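Local coordinates for protein D-glycerate 3-kinase (Cryptococcus neoformans var. grubii serotype A, PDB 6CKG) that probably transfers phosphate from ATP to the 3-hydroxyl of D-glycerate, within a fold of the P-loop kinase type, at residues 102-105 with 106-109; 115-118 with 119-122; 177-181 with 182-186; 231-234 with 235-238. All coordinates share one frame; numbering follows the deposited sequence.

Interaction 1. Residues 102-105 with 106-109; sequences PDNP and LLNG
Leu107 lies over one face of the Asn104 amide, with its CD1 3.5 Å from Asn104 ND2 and its CG touching the amide carbon, while the oxygen of the same amide turns to the backbone. A second flat group, the Asn108 amide, has the Pro105 carbonyl close by, Pro105 O being 3.0 Å from Asn108 CG. The motif is an Asx turn laid over two consecutive backbone turns, in the loop between helices 91-100 and 118-129. Asn104 OD1 accepts a weak bond from Leu106 N at 2.9 Å and another, longer weak bond from Leu107 N. The backbone oxygen of Asn104 also receives Leu107 N, at 3.1 Å and 143°, so two acceptors of one residue share a single N-H. This works because Asn104 CG stands anti to its own backbone N (chi1 -171°), folding the amide forward over the amide groups that follow Pro105. Pro105 brings no N-H of its own and turns the chain, and its carbonyl takes a weak bond from Asn108 N, closing the next turn. Outside the turn, Asn104 and Pro105 rest on Thr227 of helix 225-236, and Leu107 packs on Ile231 of that helix. Leu107 O is bonded by Ser98 OG of helix 91-100, which ties the turn to the preceding helix as well. At the Asn108 end two acceptors come close without a bond: Asn108 OD1 is 2.8 Å from Pro105 O.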
ATOM      1  N   PRO A 102      -3.276  14.475 -20.344  1.00 43.63           N
ATOM      2  CA  PRO A 102      -4.039  15.633 -19.843  1.00 47.03           C
ATOM      3  C   PRO A 102      -5.515  15.354 -19.622  1.00 45.68           C
ATOM      4  O   PRO A 102      -6.140  16.049 -18.814  1.00 50.36           O
ATOM      5  CB  PRO A 102      -3.847  16.695 -20.944  1.00 46.03           C
ATOM      6  CG  PRO A 102      -2.906  16.077 -21.967  1.00 47.34           C
ATOM      7  CD  PRO A 102      -2.956  14.596 -21.774  1.00 38.61           C
ATOM      8  N   ASP A 103      -6.101  14.384 -20.316  1.00 39.03           N
ATOM      9  CA  ASP A 103      -7.506  14.058 -20.126  1.00 45.19           C
ATOM     10  C   ASP A 103      -7.743  13.013 -19.047  1.00 43.16           C
ATOM     11  O   ASP A 103      -8.881  12.565 -18.886  1.00 51.37           O
ATOM     12  CB  ASP A 103      -8.120  13.581 -21.441  1.00 61.63           C
ATOM     13  CG  ASP A 103      -8.040  14.630 -22.519  1.00 74.05           C
ATOM     14  OD1 ASP A 103      -8.505  15.762 -22.267  1.00 78.36           O
ATOM     15  OD2 ASP A 103      -7.485  14.335 -23.598  1.00 81.05           O
ATOM     16  N   ASN A 104      -6.706  12.607 -18.310  1.00 38.32           N
ATOM     17  CA  ASN A 104      -6.899  11.615 -17.261  1.00 32.12           C
ATOM     18  C   ASN A 104      -6.864  12.311 -15.905  1.00 37.27           C
ATOM     19  O   ASN A 104      -5.773  12.618 -15.395  1.00 34.88           O
ATOM     20  CB  ASN A 104      -5.833  10.520 -17.340  1.00 34.39           C
ATOM     21  CG  ASN A 104      -6.121   9.350 -16.403  1.00 31.24           C
ATOM     22  OD1 ASN A 104      -6.595   9.539 -15.283  1.00 36.00           O
ATOM     23  ND2 ASN A 104      -5.852   8.135 -16.867  1.00 30.43           N
ATOM     24  N   PRO A 105      -8.011  12.579 -15.286  1.00 38.08           N
ATOM     25  CA  PRO A 105      -8.005  13.252 -13.980  1.00 31.49           C
ATOM     26  C   PRO A 105      -7.308  12.468 -12.891  1.00 42.22           C
ATOM     27  O   PRO A 105      -6.832  13.067 -11.918  1.00 41.17           O
ATOM     28  CB  PRO A 105      -9.498  13.411 -13.668  1.00 37.65           C
ATOM     29  CG  PRO A 105     -10.159  12.313 -14.444  1.00 39.66           C
ATOM     30  CD  PRO A 105      -9.374  12.229 -15.723  1.00 42.58           C
ATOM     31  N   LEU A 106      -7.255  11.140 -13.000  1.00 37.79           N
ATOM     32  CA  LEU A 106      -6.601  10.356 -11.962  1.00 37.19           C
ATOM     33  C   LEU A 106      -5.084  10.510 -11.991  1.00 40.00           C
ATOM     34  O   LEU A 106      -4.437  10.322 -10.955  1.00 36.85           O
ATOM     35  CB  LEU A 106      -7.013   8.882 -12.093  1.00 30.22           C
ATOM     36  CG  LEU A 106      -8.496   8.663 -11.797  1.00 30.60           C
ATOM     37  CD1 LEU A 106      -8.913   7.165 -11.819  1.00 31.39           C
ATOM     38  CD2 LEU A 106      -8.823   9.318 -10.449  1.00 32.92           C
ATOM     39  N   LEU A 107      -4.505  10.881 -13.133  1.00 34.90           N
ATOM     40  CA  LEU A 107      -3.063  11.066 -13.237  1.00 35.01           C
ATOM     41  C   LEU A 107      -2.641  12.529 -13.140  1.00 32.97           C
ATOM     42  O   LEU A 107      -1.474  12.851 -13.407  1.00 32.70           O
ATOM     43  CB  LEU A 107      -2.549  10.447 -14.535  1.00 29.29           C
ATOM     44  CG  LEU A 107      -2.818   8.944 -14.661  1.00 28.97           C
ATOM     45  CD1 LEU A 107      -2.499   8.437 -16.063  1.00 32.40           C
ATOM     46  CD2 LEU A 107      -2.012   8.169 -13.594  1.00 32.21           C
ATOM     47  N   ASN A 108      -3.542  13.424 -12.753  1.00 27.69           N
ATOM     48  CA  ASN A 108      -3.172  14.828 -12.691  1.00 38.88           C
ATOM     49  C   ASN A 108      -2.513  15.181 -11.363  1.00 37.88           C
ATOM     50  O   ASN A 108      -2.288  16.361 -11.084  1.00 43.48           O
ATOM     51  CB  ASN A 108      -4.392  15.721 -12.967  1.00 39.42           C
ATOM     52  CG  ASN A 108      -5.405  15.718 -11.833  1.00 52.43           C
ATOM     53  OD1 ASN A 108      -5.214  15.068 -10.802  1.00 51.67           O
ATOM     54  ND2 ASN A 108      -6.482  16.468 -12.012  1.00 60.54           N
ATOM     55  N   GLY A 109      -2.204  14.178 -10.553  1.00 32.81           N
ATOM     56  CA  GLY A 109      -1.484  14.334  -9.297  1.00 29.02           C
ATOM     57  C   GLY A 109      -1.218  12.958  -8.732  1.00 28.15           C
ATOM     58  O   GLY A 109      -1.686  11.950  -9.267  1.00 34.06           O
TER

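Interaction 2. Residues 115-118 with 119-122; sequences THDL and PLLE
Asp117 reaches forward over the first turn of helix 118-129 as its N-cap. Its CB stands beside Leu120 CB, and Asp117 CG comes nearer, 3.6 Å from that same Leu120 CB. At the tip the two oxygens part company. Asp117 OD1 accepts the N-H of Leu120 at 3.1 Å and 157°, the donor coming from well above the carboxylate plane, and it also rests against Pro119 CD at 3.3 Å. OD2 forms a salt bridge with Arg163, which helps fix the rotation of the carboxylate. With CG anti to the backbone N (chi1 -174°), the acid swings ahead of its own backbone and over the start of the helix, where a negative group would probably be stabilised by the helix dipole. Its backbone oxygen begins the regular helical bonding: Leu121 N meets Asp117 O at 3.0 Å, nearly along the C=O axis. The next bond, Glu122 N to Leu118 O, is similar, at 2.9 Å. Pro119 has no N-H to place, so it suits a first turn whose amides have no preceding helical carbonyl. On the inner side His116 CB touches Leu121 CD1 at 3.9 Å, a contact between the residue before the cap and the fourth after it, as in a hydrophobic staple; Leu118 CD2 presses on the same methyl. Leu121 continues onto Phe87 and onto Leu241 of helix 239-242, His116 lies nearly parallel to the Tyr88 ring, and Arg163 brings in strand 162-171, so the helix start is held between a short helix, a loop and the two-stranded sheet.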
ATOM      1  N   THR A 115       1.726   6.720 -10.594  1.00 24.01           N
ATOM      2  CA  THR A 115       2.304   7.884  -9.935  1.00 24.79           C
ATOM      3  C   THR A 115       3.429   7.517  -8.959  1.00 26.78           C
ATOM      4  O   THR A 115       3.856   8.368  -8.181  1.00 26.37           O
ATOM      5  CB  THR A 115       1.212   8.670  -9.200  1.00 28.34           C
ATOM      6  OG1 THR A 115       0.695   7.888  -8.112  1.00 31.31           O
ATOM      7  CG2 THR A 115       0.043   9.068 -10.170  1.00 25.97           C
ATOM      8  N   HIS A 116       3.917   6.277  -8.995  1.00 26.55           N
ATOM      9  CA  HIS A 116       5.020   5.826  -8.156  1.00 25.02           C
ATOM     10  C   HIS A 116       6.247   5.575  -9.013  1.00 28.89           C
ATOM     11  O   HIS A 116       6.145   5.258 -10.203  1.00 26.73           O
ATOM     12  CB  HIS A 116       4.651   4.544  -7.373  1.00 24.83           C
ATOM     13  CG  HIS A 116       3.418   4.700  -6.545  1.00 24.31           C
ATOM     14  ND1 HIS A 116       2.173   4.308  -6.992  1.00 26.57           N
ATOM     15  CD2 HIS A 116       3.225   5.258  -5.327  1.00 24.95           C
ATOM     16  CE1 HIS A 116       1.268   4.607  -6.077  1.00 23.65           C
ATOM     17  NE2 HIS A 116       1.876   5.191  -5.061  1.00 23.49           N
ATOM     18  N   ASP A 117       7.415   5.743  -8.396  1.00 26.96           N
ATOM     19  CA  ASP A 117       8.697   5.565  -9.075  1.00 27.50           C
ATOM     20  C   ASP A 117       9.039   4.086  -8.978  1.00 35.40           C
ATOM     21  O   ASP A 117       9.611   3.620  -7.989  1.00 26.99           O
ATOM     22  CB  ASP A 117       9.750   6.447  -8.425  1.00 25.33           C
ATOM     23  CG  ASP A 117      11.070   6.435  -9.148  1.00 30.72           C
ATOM     24  OD1 ASP A 117      11.411   5.438  -9.817  1.00 35.77           O
ATOM     25  OD2 ASP A 117      11.782   7.447  -9.020  1.00 30.22           O
ATOM     26  N   LEU A 118       8.689   3.336 -10.013  1.00 27.85           N
ATOM     27  CA  LEU A 118       8.853   1.887  -9.942  1.00 29.35           C
ATOM     28  C   LEU A 118      10.320   1.452  -9.991  1.00 28.31           C
ATOM     29  O   LEU A 118      10.678   0.500  -9.286  1.00 33.42           O
ATOM     30  CB  LEU A 118       8.041   1.198 -11.049  1.00 28.24           C
ATOM     31  CG  LEU A 118       6.526   1.269 -10.816  1.00 28.93           C
ATOM     32  CD1 LEU A 118       5.768   0.756 -12.045  1.00 34.35           C
ATOM     33  CD2 LEU A 118       6.149   0.459  -9.592  1.00 28.61           C
ATOM     34  N   PRO A 119      11.201   2.087 -10.787  1.00 31.56           N
ATOM     35  CA  PRO A 119      12.637   1.755 -10.658  1.00 30.13           C
ATOM     36  C   PRO A 119      13.162   1.893  -9.238  1.00 31.28           C
ATOM     37  O   PRO A 119      13.924   1.030  -8.783  1.00 32.09           O
ATOM     38  CB  PRO A 119      13.314   2.742 -11.616  1.00 31.96           C
ATOM     39  CG  PRO A 119      12.268   2.954 -12.692  1.00 34.00           C
ATOM     40  CD  PRO A 119      10.958   2.968 -11.951  1.00 31.25           C
ATOM     41  N   LEU A 120      12.756   2.946  -8.518  1.00 34.39           N
ATOM     42  CA  LEU A 120      13.256   3.159  -7.160  1.00 35.16           C
ATOM     43  C   LEU A 120      12.682   2.128  -6.193  1.00 31.96           C
ATOM     44  O   LEU A 120      13.402   1.608  -5.335  1.00 31.89           O
ATOM     45  CB  LEU A 120      12.925   4.579  -6.688  1.00 27.20           C
ATOM     46  CG  LEU A 120      13.510   5.011  -5.341  1.00 26.93           C
ATOM     47  CD1 LEU A 120      15.032   4.913  -5.355  1.00 32.98           C
ATOM     48  CD2 LEU A 120      13.076   6.429  -4.967  1.00 33.87           C
ATOM     49  N   LEU A 121      11.383   1.849  -6.300  1.00 32.82           N
ATOM     50  CA  LEU A 121      10.769   0.777  -5.519  1.00 32.36           C
ATOM     51  C   LEU A 121      11.496  -0.544  -5.720  1.00 30.63           C
ATOM     52  O   LEU A 121      11.838  -1.234  -4.754  1.00 31.31           O
ATOM     53  CB  LEU A 121       9.299   0.633  -5.910  1.00 31.51           C
ATOM     54  CG  LEU A 121       8.360   1.597  -5.202  1.00 31.10           C
ATOM     55  CD1 LEU A 121       7.049   1.755  -5.982  1.00 27.61           C
ATOM     56  CD2 LEU A 121       8.111   1.063  -3.793  1.00 28.00           C
ATOM     57  N   GLU A 122      11.732  -0.920  -6.978  1.00 30.28           N
ATOM     58  CA  GLU A 122      12.406  -2.181  -7.252  1.00 34.16           C
ATOM     59  C   GLU A 122      13.839  -2.159  -6.741  1.00 37.26           C
ATOM     60  O   GLU A 122      14.295  -3.138  -6.138  1.00 36.33           O
ATOM     61  CB  GLU A 122      12.372  -2.493  -8.745  1.00 31.97           C
ATOM     62  CG  GLU A 122      10.979  -2.752  -9.263  1.00 42.93           C
ATOM     63  CD  GLU A 122      10.968  -3.192 -10.709  1.00 53.56           C
ATOM     64  OE1 GLU A 122      11.947  -3.838 -11.143  1.00 61.70           O
ATOM     65  OE2 GLU A 122       9.981  -2.879 -11.409  1.00 54.58           O
TER

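Interaction 3. Residues 177-181 with 182-186; sequences VIFEG and WMNGF. With EDO (1,2-ethanediol), chain D.
Asn184 folds back on the end of strand 176-180 and places its amide nitrogen over the centre of the Phe179 ring, ND2 lying 3.3 Å above the ring plane. The two planes are 63° apart, so the amide comes down on the face by its nitrogen instead of stacking flat. The same Asn184 ND2 gives a weak bond to Phe179 O at 2.9 Å, so one nitrogen lies over the ring and bonds weakly to the carbonyl of the same residue. Packing is tight at Gly181: its CA lies 3.4 Å from Asn184 OD1, which leaves no space for a side chain. A type I turn follows, closed by Asn184 N to Gly181 O at 3.2 Å and 172°, and leads into a type II turn from Met183 to Phe186. Trp242 packs on both Phe179 and Asn184. Glu180 belongs to the looser side. Its CB points away from the turn, OE2 is bonded by Ser83 OG, and Glu180 OE1 receives O2 of a 1,2-ethanediol at 3.3 Å, a molecule probably left from crystallisation. The strand runs beside strand 48-53, which leads to the P-loop, and this acid at its end is consistent with the Walker B position of P-loop kinases. The buried amide thus probably helps to hold the turn against the strand, whereas Glu180 OE1 can accept a hydroxyl while OE2 is held by Ser83.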
ATOM      1  N   VAL A 177      11.091  -7.156   6.466  1.00 26.39           N
ATOM      2  CA  VAL A 177      10.754  -5.917   5.774  1.00 25.78           C
ATOM      3  C   VAL A 177       9.239  -5.807   5.742  1.00 26.13           C
ATOM      4  O   VAL A 177       8.553  -6.720   5.267  1.00 30.01           O
ATOM      5  CB  VAL A 177      11.346  -5.876   4.355  1.00 27.81           C
ATOM      6  CG1 VAL A 177      10.784  -4.675   3.547  1.00 23.54           C
ATOM      7  CG2 VAL A 177      12.878  -5.792   4.428  1.00 31.39           C
ATOM      8  N   ILE A 178       8.715  -4.715   6.294  1.00 22.11           N
ATOM      9  CA  ILE A 178       7.306  -4.371   6.147  1.00 28.74           C
ATOM     10  C   ILE A 178       7.187  -3.451   4.934  1.00 31.88           C
ATOM     11  O   ILE A 178       7.802  -2.375   4.896  1.00 27.87           O
ATOM     12  CB  ILE A 178       6.760  -3.694   7.414  1.00 28.01           C
ATOM     13  CG1 ILE A 178       7.012  -4.553   8.656  1.00 29.57           C
ATOM     14  CG2 ILE A 178       5.260  -3.386   7.264  1.00 24.82           C
ATOM     15  CD1 ILE A 178       6.302  -5.865   8.636  1.00 38.09           C
ATOM     16  N   PHE A 179       6.419  -3.873   3.931  1.00 27.67           N
ATOM     17  CA  PHE A 179       6.201  -3.080   2.712  1.00 26.10           C
ATOM     18  C   PHE A 179       4.704  -2.809   2.596  1.00 27.37           C
ATOM     19  O   PHE A 179       3.935  -3.693   2.202  1.00 21.67           O
ATOM     20  CB  PHE A 179       6.748  -3.804   1.483  1.00 25.28           C
ATOM     21  CG  PHE A 179       6.458  -3.089   0.150  1.00 30.33           C
ATOM     22  CD1 PHE A 179       6.299  -1.711   0.092  1.00 29.81           C
ATOM     23  CD2 PHE A 179       6.336  -3.821  -1.027  1.00 29.99           C
ATOM     24  CE1 PHE A 179       6.021  -1.063  -1.131  1.00 30.73           C
ATOM     25  CE2 PHE A 179       6.071  -3.188  -2.246  1.00 29.12           C
ATOM     26  CZ  PHE A 179       5.925  -1.798  -2.289  1.00 27.48           C
ATOM     27  N   GLU A 180       4.282  -1.602   2.964  1.00 24.62           N
ATOM     28  CA  GLU A 180       2.872  -1.291   3.142  1.00 31.51           C
ATOM     29  C   GLU A 180       2.406  -0.233   2.149  1.00 31.37           C
ATOM     30  O   GLU A 180       3.195   0.563   1.631  1.00 27.72           O
ATOM     31  CB  GLU A 180       2.596  -0.799   4.558  1.00 33.99           C
ATOM     32  CG  GLU A 180       3.430   0.384   4.951  1.00 44.53           C
ATOM     33  CD  GLU A 180       2.583   1.548   5.393  1.00 57.06           C
ATOM     34  OE1 GLU A 180       1.405   1.612   4.974  1.00 64.50           O
ATOM     35  OE2 GLU A 180       3.096   2.394   6.155  1.00 56.21           O
ATOM     36  N   GLY A 181       1.101  -0.216   1.906  1.00 25.41           N
ATOM     37  CA  GLY A 181       0.552   0.733   0.958  1.00 29.19           C
ATOM     38  C   GLY A 181      -0.930   0.560   0.737  1.00 29.39           C
ATOM     39  O   GLY A 181      -1.439  -0.559   0.818  1.00 24.61           O
ATOM     40  N   TRP A 182      -1.631   1.664   0.444  1.00 27.45           N
ATOM     41  CA  TRP A 182      -3.082   1.601   0.285  1.00 32.78           C
ATOM     42  C   TRP A 182      -3.490   0.675  -0.861  1.00 24.96           C
ATOM     43  O   TRP A 182      -4.589   0.125  -0.850  1.00 23.68           O
ATOM     44  CB  TRP A 182      -3.639   3.013   0.068  1.00 25.25           C
ATOM     45  CG  TRP A 182      -3.355   3.564  -1.306  1.00 27.26           C
ATOM     46  CD1 TRP A 182      -2.237   4.241  -1.700  1.00 27.86           C
ATOM     47  CD2 TRP A 182      -4.202   3.475  -2.467  1.00 27.76           C
ATOM     48  NE1 TRP A 182      -2.335   4.590  -3.031  1.00 25.97           N
ATOM     49  CE2 TRP A 182      -3.530   4.125  -3.524  1.00 25.56           C
ATOM     50  CE3 TRP A 182      -5.463   2.913  -2.707  1.00 27.14           C
ATOM     51  CZ2 TRP A 182      -4.075   4.236  -4.806  1.00 25.60           C
ATOM     52  CZ3 TRP A 182      -6.009   3.017  -3.983  1.00 28.65           C
ATOM     53  CH2 TRP A 182      -5.312   3.671  -5.021  1.00 28.19           C
ATOM     54  N   MET A 183      -2.625   0.493  -1.854  1.00 25.70           N
ATOM     55  CA  MET A 183      -2.921  -0.359  -2.995  1.00 24.92           C
ATOM     56  C   MET A 183      -1.923  -1.501  -3.136  1.00 23.95           C
ATOM     57  O   MET A 183      -1.817  -2.086  -4.219  1.00 24.74           O
ATOM     58  CB  MET A 183      -2.967   0.471  -4.292  1.00 25.69           C
ATOM     59  CG  MET A 183      -1.703   1.318  -4.546  1.00 21.17           C
ATOM     60  SD  MET A 183      -1.511   2.028  -6.223  1.00 26.69           S
ATOM     61  CE  MET A 183      -0.779   0.633  -7.079  1.00 22.16           C
ATOM     62  N   ASN A 184      -1.166  -1.823  -2.085  1.00 24.75           N
ATOM     63  CA  ASN A 184      -0.174  -2.879  -2.224  1.00 22.72           C
ATOM     64  C   ASN A 184      -0.868  -4.195  -2.562  1.00 21.67           C
ATOM     65  O   ASN A 184      -1.879  -4.555  -1.954  1.00 22.95           O
ATOM     66  CB  ASN A 184       0.674  -3.006  -0.941  1.00 22.39           C
ATOM     67  CG  ASN A 184       1.875  -2.081  -0.957  1.00 27.72           C
ATOM     68  OD1 ASN A 184       1.871  -1.062  -1.656  1.00 27.19           O
ATOM     69  ND2 ASN A 184       2.917  -2.427  -0.195  1.00 26.92           N
ATOM     70  N   GLY A 185      -0.345  -4.899  -3.556  1.00 23.50           N
ATOM     71  CA  GLY A 185      -0.943  -6.155  -3.960  1.00 23.04           C
ATOM     72  C   GLY A 185      -2.142  -6.035  -4.898  1.00 25.90           C
ATOM     73  O   GLY A 185      -2.586  -7.055  -5.441  1.00 27.96           O
ATOM     74  N   PHE A 186      -2.661  -4.833  -5.136  1.00 23.40           N
ATOM     75  CA  PHE A 186      -3.775  -4.683  -6.078  1.00 22.89           C
ATOM     76  C   PHE A 186      -3.401  -5.283  -7.428  1.00 24.21           C
ATOM     77  O   PHE A 186      -2.284  -5.086  -7.918  1.00 28.64           O
ATOM     78  CB  PHE A 186      -4.150  -3.212  -6.251  1.00 19.84           C
ATOM     79  CG  PHE A 186      -4.994  -2.667  -5.137  1.00 22.07           C
ATOM     80  CD1 PHE A 186      -5.116  -3.355  -3.946  1.00 21.21           C
ATOM     81  CD2 PHE A 186      -5.676  -1.472  -5.290  1.00 22.42           C
ATOM     82  CE1 PHE A 186      -5.896  -2.853  -2.904  1.00 23.08           C
ATOM     83  CE2 PHE A 186      -6.459  -0.956  -4.265  1.00 23.48           C
ATOM     84  CZ  PHE A 186      -6.581  -1.655  -3.073  1.00 23.94           C
TER
HETATM   85  C1  EDO D 402      -3.058   0.101   7.132  1.00 74.98           C
HETATM   86  O1  EDO D 402      -4.267   0.770   6.759  1.00 78.03           O
HETATM   87  C2  EDO D 402      -1.848   0.797   6.516  1.00 69.34           C
HETATM   88  O2  EDO D 402      -1.506   0.187   5.265  1.00 69.55           O

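Interaction 4. Residues 231-234 with 235-238; sequences INQN and LRQY
Arg236 runs back along the helix and brings its guanidinium under the amide of Asn232, whose ND2 sits 3.3 Å above the guanidinium plane, offset toward the rim. The amide and guanidinium planes are 61° apart. Both facing nitrogens are donors, and each group finds its acceptor or donor elsewhere: Arg236 NH2 bonds to Leu189 O and Asn191 OD1, and Asn232 OD1 takes Leu189 N. The arginine reaches that far because its chain is extended from CG to NE, Arg236 CG passing 3.6 Å from Asn232 O. At the backbone, Arg236 N is bonded to Asn232 O at 3.2 Å. Leu235 follows the same helical pattern, with Leu235 N bonded to Ile231 O at 2.9 Å, and Leu235 CB touches Asn232 O at 3.5 Å. Its side chain goes the other way, onto Phe298 of helix 281-298, where Ile231 and Asn232 also pack. This is the last turn of helix 225-236, and the bonding shortens here: Gln237 N goes to Asn234 O at 3.1 Å, three residues back, with the donor above the carbonyl plane, and Tyr238 N returns likewise to Leu235 O. Asn234 carries the remaining side. Its carbonyl also meets the edge of the Tyr238 ring in plane, with Asn234 O 3.4 Å from Tyr238 CD1, while its ND2 is bonded to Ala113 O in the loop before helix 118-129. The Tyr238 hydroxyl is hydrogen-bonded with His116 ND1 and with Gly114 N, both in that loop, and its ring meets Trp242 at about 40°.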
ATOM      1  N   ILE A 231      -5.189   3.461 -15.784  1.00 24.73           N
ATOM      2  CA  ILE A 231      -4.735   3.056 -14.451  1.00 25.18           C
ATOM      3  C   ILE A 231      -4.480   1.551 -14.411  1.00 31.65           C
ATOM      4  O   ILE A 231      -3.487   1.084 -13.832  1.00 28.79           O
ATOM      5  CB  ILE A 231      -5.755   3.484 -13.382  1.00 27.59           C
ATOM      6  CG1 ILE A 231      -6.024   4.988 -13.469  1.00 25.84           C
ATOM      7  CG2 ILE A 231      -5.266   3.073 -11.978  1.00 21.76           C
ATOM      8  CD1 ILE A 231      -4.760   5.853 -13.307  1.00 26.05           C
ATOM      9  N   ASN A 232      -5.375   0.773 -15.029  1.00 26.48           N
ATOM     10  CA  ASN A 232      -5.215  -0.681 -15.113  1.00 24.91           C
ATOM     11  C   ASN A 232      -3.892  -1.052 -15.773  1.00 28.05           C
ATOM     12  O   ASN A 232      -3.157  -1.916 -15.280  1.00 26.62           O
ATOM     13  CB  ASN A 232      -6.390  -1.276 -15.908  1.00 28.60           C
ATOM     14  CG  ASN A 232      -6.431  -2.802 -15.881  1.00 29.39           C
ATOM     15  OD1 ASN A 232      -6.266  -3.412 -14.834  1.00 29.05           O
ATOM     16  ND2 ASN A 232      -6.663  -3.422 -17.043  1.00 27.70           N
ATOM     17  N   GLN A 233      -3.595  -0.433 -16.919  1.00 25.12           N
ATOM     18  CA  GLN A 233      -2.347  -0.701 -17.621  1.00 30.13           C
ATOM     19  C   GLN A 233      -1.142  -0.288 -16.787  1.00 32.50           C
ATOM     20  O   GLN A 233      -0.103  -0.965 -16.798  1.00 30.18           O
ATOM     21  CB  GLN A 233      -2.336   0.045 -18.953  1.00 34.04           C
ATOM     22  CG  GLN A 233      -1.344  -0.511 -19.950  1.00 52.40           C
ATOM     23  CD  GLN A 233      -1.779  -1.861 -20.474  1.00 66.14           C
ATOM     24  OE1 GLN A 233      -2.975  -2.123 -20.599  1.00 76.37           O
ATOM     25  NE2 GLN A 233      -0.818  -2.731 -20.767  1.00 62.49           N
ATOM     26  N   ASN A 234      -1.251   0.843 -16.088  1.00 28.39           N
ATOM     27  CA  ASN A 234      -0.210   1.248 -15.151  1.00 31.10           C
ATOM     28  C   ASN A 234       0.012   0.184 -14.084  1.00 28.81           C
ATOM     29  O   ASN A 234       1.154  -0.116 -13.731  1.00 27.80           O
ATOM     30  CB  ASN A 234      -0.580   2.579 -14.498  1.00 21.82           C
ATOM     31  CG  ASN A 234      -0.509   3.744 -15.465  1.00 29.16           C
ATOM     32  OD1 ASN A 234      -0.132   3.584 -16.622  1.00 32.03           O
ATOM     33  ND2 ASN A 234      -0.902   4.915 -15.000  1.00 28.63           N
ATOM     34  N   LEU A 235      -1.073  -0.415 -13.582  1.00 29.36           N
ATOM     35  CA  LEU A 235      -0.958  -1.378 -12.485  1.00 35.21           C
ATOM     36  C   LEU A 235      -0.242  -2.656 -12.911  1.00 31.40           C
ATOM     37  O   LEU A 235       0.404  -3.307 -12.081  1.00 28.04           O
ATOM     38  CB  LEU A 235      -2.344  -1.705 -11.933  1.00 27.26           C
ATOM     39  CG  LEU A 235      -2.399  -2.595 -10.698  1.00 27.69           C
ATOM     40  CD1 LEU A 235      -1.623  -1.962  -9.511  1.00 26.77           C
ATOM     41  CD2 LEU A 235      -3.850  -2.849 -10.329  1.00 27.45           C
ATOM     42  N   ARG A 236      -0.345  -3.031 -14.188  1.00 26.66           N
ATOM     43  CA  ARG A 236       0.395  -4.187 -14.682  1.00 31.26           C
ATOM     44  C   ARG A 236       1.899  -4.043 -14.460  1.00 33.65           C
ATOM     45  O   ARG A 236       2.594  -5.054 -14.299  1.00 31.95           O
ATOM     46  CB  ARG A 236       0.075  -4.411 -16.172  1.00 30.48           C
ATOM     47  CG  ARG A 236      -1.374  -4.846 -16.401  1.00 36.61           C
ATOM     48  CD  ARG A 236      -1.828  -4.780 -17.865  1.00 38.48           C
ATOM     49  NE  ARG A 236      -3.189  -5.308 -18.050  1.00 39.37           N
ATOM     50  CZ  ARG A 236      -3.965  -5.042 -19.108  1.00 44.72           C
ATOM     51  NH1 ARG A 236      -3.535  -4.233 -20.064  1.00 39.79           N
ATOM     52  NH2 ARG A 236      -5.183  -5.573 -19.212  1.00 39.57           N
ATOM     53  N   GLN A 237       2.421  -2.806 -14.424  1.00 29.51           N
ATOM     54  CA  GLN A 237       3.848  -2.587 -14.186  1.00 25.45           C
ATOM     55  C   GLN A 237       4.278  -2.868 -12.747  1.00 28.51           C
ATOM     56  O   GLN A 237       5.488  -2.899 -12.485  1.00 27.86           O
ATOM     57  CB  GLN A 237       4.258  -1.145 -14.546  1.00 25.84           C
ATOM     58  CG  GLN A 237       3.905  -0.734 -15.978  1.00 46.22           C
ATOM     59  CD  GLN A 237       4.216  -1.831 -16.978  1.00 61.84           C
ATOM     60  OE1 GLN A 237       3.310  -2.436 -17.557  1.00 70.37           O
ATOM     61  NE2 GLN A 237       5.502  -2.104 -17.179  1.00 66.87           N
ATOM     62  N   TYR A 238       3.344  -3.064 -11.816  1.00 27.26           N
ATOM     63  CA  TYR A 238       3.716  -3.326 -10.422  1.00 26.91           C
ATOM     64  C   TYR A 238       3.913  -4.807 -10.117  1.00 28.86           C
ATOM     65  O   TYR A 238       4.320  -5.142  -8.999  1.00 25.76           O
ATOM     66  CB  TYR A 238       2.655  -2.776  -9.452  1.00 20.22           C
ATOM     67  CG  TYR A 238       2.570  -1.264  -9.395  1.00 22.25           C
ATOM     68  CD1 TYR A 238       2.188  -0.528 -10.515  1.00 23.37           C
ATOM     69  CD2 TYR A 238       2.839  -0.577  -8.215  1.00 24.88           C
ATOM     70  CE1 TYR A 238       2.109   0.858 -10.475  1.00 30.47           C
ATOM     71  CE2 TYR A 238       2.757   0.812  -8.154  1.00 27.45           C
ATOM     72  CZ  TYR A 238       2.389   1.524  -9.295  1.00 31.51           C
ATOM     73  OH  TYR A 238       2.285   2.897  -9.263  1.00 28.13           O
TER

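Overall arrangement
Along the chain the four contacts come in series, from the turn at 102-109 to the helix end at 231-238. The centre of interaction 3, at the end of strand 176-180 of the mixed sheet, lies about 3 Å from the chain's centre; that of interaction 1 lies about 20 Å from it. Centres of interactions 1 and 3 are about 23 Å apart, those of 2 and 4 about 12 Å. Interaction 4 touches all the others: Ile231 packs on Leu107, Tyr238 meets His116, and Leu235 and Tyr238 meet Met183. Interactions 2 and 3 touch at Leu121 and Phe179. The end of helix 225-236 and the residues just after it therefore join the 102-122 region to the turn that follows strand 176-180, beside the probable nucleotide-binding core.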